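PDB 4WYH: primase X domain-containing protein from Sulfolobus solfataricus, which serves as a noncatalytic subunit of an archaeal eukaryotic-type primase and is needed for efficient primer synthesis. Local coordinates for residues R49-V54 with Q72-F77. Numbering follows the deposited sequence.
Sequences RFILYV and QTLKEF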
loop_
_atom_site.group_PDB
_atom_site.type_symbol
_atom_site.label_atom_id
_atom_site.label_comp_id
_atom_site.label_asym_id
_atom_site.label_seq_id
_atom_site.Cartn_x
_atom_site.Cartn_y
_atom_site.Cartn_z
ATOM N N ARG A 49 1.326 6.415 -3.482
ATOM C CA ARG A 49 1.475 5.468 -4.593
ATOM C C ARG A 49 1.485 3.995 -4.130
ATOM O O ARG A 49 0.863 3.163 -4.774
ATOM C CB ARG A 49 2.781 5.785 -5.347
ATOM C CG ARG A 49 2.725 7.151 -5.972
ATOM C CD ARG A 49 3.801 7.314 -7.057
ATOM N NE ARG A 49 5.135 6.881 -6.632
ATOM C CZ ARG A 49 6.031 7.681 -6.102
ATOM N NH1 ARG A 49 5.704 8.909 -5.841
ATOM N NH2 ARG A 49 7.248 7.240 -5.782
ATOM N N PHE A 50 2.125 3.690 -3.000
ATOM C CA PHE A 50 2.149 2.325 -2.439
ATOM C C PHE A 50 0.726 1.937 -2.129
ATOM O O PHE A 50 0.311 0.867 -2.445
ATOM C CB PHE A 50 2.989 2.261 -1.179
ATOM C CG PHE A 50 3.069 0.874 -0.571
ATOM C CD1 PHE A 50 3.765 -0.106 -1.221
ATOM C CD2 PHE A 50 2.374 0.551 0.561
ATOM C CE1 PHE A 50 3.855 -1.367 -0.704
ATOM C CE2 PHE A 50 2.450 -0.743 1.089
ATOM C CZ PHE A 50 3.182 -1.691 0.434
ATOM N N ILE A 51 -0.054 2.830 -1.549
ATOM C CA ILE A 51 -1.500 2.560 -1.338
ATOM C C ILE A 51 -2.293 2.325 -2.620
ATOM O O ILE A 51 -3.021 1.339 -2.726
ATOM C CB ILE A 51 -2.197 3.692 -0.498
ATOM C CG1 ILE A 51 -1.644 3.738 0.933
ATOM C CG2 ILE A 51 -3.738 3.566 -0.527
ATOM C CD1 ILE A 51 -2.094 5.000 1.686
ATOM N N LEU A 52 -2.139 3.179 -3.605
ATOM C CA LEU A 52 -2.897 3.029 -4.840
ATOM C C LEU A 52 -2.507 1.771 -5.626
ATOM O O LEU A 52 -3.367 1.060 -6.111
ATOM C CB LEU A 52 -2.708 4.251 -5.721
ATOM C CG LEU A 52 -3.406 4.300 -7.071
ATOM C CD1 LEU A 52 -4.904 4.089 -6.877
ATOM C CD2 LEU A 52 -3.097 5.598 -7.775
ATOM N N TYR A 53 -1.204 1.488 -5.724
ATOM C CA TYR A 53 -0.712 0.485 -6.686
ATOM C C TYR A 53 -0.491 -0.859 -6.088
ATOM O O TYR A 53 -0.472 -1.868 -6.828
ATOM C CB TYR A 53 0.552 1.007 -7.506
ATOM C CG TYR A 53 0.266 2.227 -8.363
ATOM C CD1 TYR A 53 -0.500 2.123 -9.482
ATOM C CD2 TYR A 53 0.755 3.499 -8.031
ATOM C CE1 TYR A 53 -0.800 3.242 -10.236
ATOM C CE2 TYR A 53 0.442 4.624 -8.753
ATOM C CZ TYR A 53 -0.359 4.496 -9.848
ATOM O OH TYR A 53 -0.654 5.566 -10.634
ATOM N N VAL A 54 -0.333 -0.916 -4.762
ATOM C CA VAL A 54 0.050 -2.123 -4.116
ATOM C C VAL A 54 -0.879 -2.500 -2.952
ATOM O O VAL A 54 -1.576 -3.509 -3.026
ATOM C CB VAL A 54 1.539 -2.058 -3.665
ATOM C CG1 VAL A 54 1.941 -3.358 -3.032
ATOM C CG2 VAL A 54 2.436 -1.641 -4.826
ATOM N N GLN A 72 -9.025 1.010 7.533
ATOM C CA GLN A 72 -8.303 1.253 8.769
ATOM C C GLN A 72 -6.873 0.876 8.576
ATOM O O GLN A 72 -6.003 1.593 8.965
ATOM C CB GLN A 72 -8.942 0.447 9.920
ATOM C CG GLN A 72 -8.203 0.633 11.224
ATOM C CD GLN A 72 -8.084 2.085 11.656
ATOM O OE1 GLN A 72 -9.027 2.872 11.495
ATOM N NE2 GLN A 72 -6.930 2.455 12.223
ATOM N N THR A 73 -6.610 -0.249 7.931
ATOM C CA THR A 73 -5.254 -0.703 7.672
ATOM C C THR A 73 -4.411 0.300 6.852
ATOM O O THR A 73 -3.232 0.578 7.173
ATOM C CB THR A 73 -5.330 -2.032 6.906
ATOM O OG1 THR A 73 -6.042 -2.976 7.727
ATOM C CG2 THR A 73 -3.919 -2.533 6.614
ATOM N N LEU A 74 -5.045 0.839 5.801
ATOM C CA LEU A 74 -4.401 1.809 4.924
ATOM C C LEU A 74 -4.127 3.115 5.644
ATOM O O LEU A 74 -3.065 3.730 5.465
ATOM C CB LEU A 74 -5.271 2.021 3.670
ATOM C CG LEU A 74 -5.397 0.792 2.791
ATOM C CD1 LEU A 74 -6.410 0.955 1.693
ATOM C CD2 LEU A 74 -4.023 0.454 2.241
ATOM N N LYS A 75 -5.105 3.581 6.423
ATOM C CA LYS A 75 -4.927 4.829 7.179
ATOM C C LYS A 75 -3.835 4.739 8.280
ATOM O O LYS A 75 -2.970 5.618 8.369
ATOM C CB LYS A 75 -6.278 5.288 7.765
ATOM C CG LYS A 75 -6.262 6.719 8.172
ATOM C CD LYS A 75 -7.244 6.951 9.309
ATOM C CE LYS A 75 -8.613 7.312 8.802
ATOM N NZ LYS A 75 -9.419 7.786 9.965
ATOM N N GLU A 76 -3.841 3.641 9.015
ATOM C CA GLU A 76 -2.806 3.304 10.021
ATOM C C GLU A 76 -1.429 3.236 9.432
ATOM O O GLU A 76 -0.536 3.806 10.016
ATOM C CB GLU A 76 -3.020 1.930 10.580
ATOM C CG GLU A 76 -3.754 1.898 11.813
ATOM C CD GLU A 76 -4.149 0.484 12.142
ATOM O OE1 GLU A 76 -3.946 -0.520 11.373
ATOM O OE2 GLU A 76 -4.740 0.434 13.168
ATOM N N PHE A 77 -1.263 2.582 8.294
ATOM C CA PHE A 77 -0.029 2.621 7.522
ATOM C C PHE A 77 0.406 4.031 7.151
ATOM O O PHE A 77 1.554 4.413 7.425
ATOM C CB PHE A 77 -0.191 1.812 6.222
ATOM C CG PHE A 77 0.844 2.126 5.201
ATOM C CD1 PHE A 77 2.144 1.695 5.389
ATOM C CD2 PHE A 77 0.534 2.869 4.032
ATOM C CE1 PHE A 77 3.110 1.989 4.436
ATOM C CE2 PHE A 77 1.517 3.135 3.077
ATOM C CZ PHE A 77 2.792 2.710 3.295
#
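Phe77 reaches from its helix into the angle between Phe50 and Ile51, and the side chains of the two segments meet through apolar contacts. Its CB already points toward residues 49-54, and with CG anti to the backbone N (chi1 163°) the ring continues across to Phe50 and Ile51. Along the ring, CD2 meets both CG1 and CD1 of Ile51, and CE2 lies between Phe50 CD2, at 3.7 Å, and Ile51 CG1, at 3.9 Å, the latter near the ring plane at the edge. Leu74 O also sits at the edge of this ring, in its plane. At the far end, CE1 and CZ face Phe50 CD2, CZ at 3.5 Å, with Phe50 CE2 lying over one face of the Phe77 ring. The two rings meet obliquely, their planes at 50° and their centroids 5.3 Å apart. Ile51 and Phe77 run past each other in opposite directions. Ile51 also touches Leu74: its CG2 meets Leu74 CD2 at 4.2 Å, while its CD1 lies 4.1 Å from Leu74 O. With the ring cut back to an alanine, Phe50 CD2 and Ile51 CG1 would probably lose their shared partner and a gap would open between the helices. The segment axes run roughly antiparallel, at 150°, and come no closer than 11.1 Å, a spacing bridged by these large side chains. All four touching residues are buried, close to the centre of this all-helical chain. Helices 47-63 and 67-78 are consecutive, so the contact joins the two arms of a helical hairpin. Helix 33-41 and the loop after it pack on the phenylalanines, through Val38, Leu39 and Leu43; helix 88-101 packs on the aliphatic side, with Trp90 and Leu91 against Ile51 and Ile95 against Leu74.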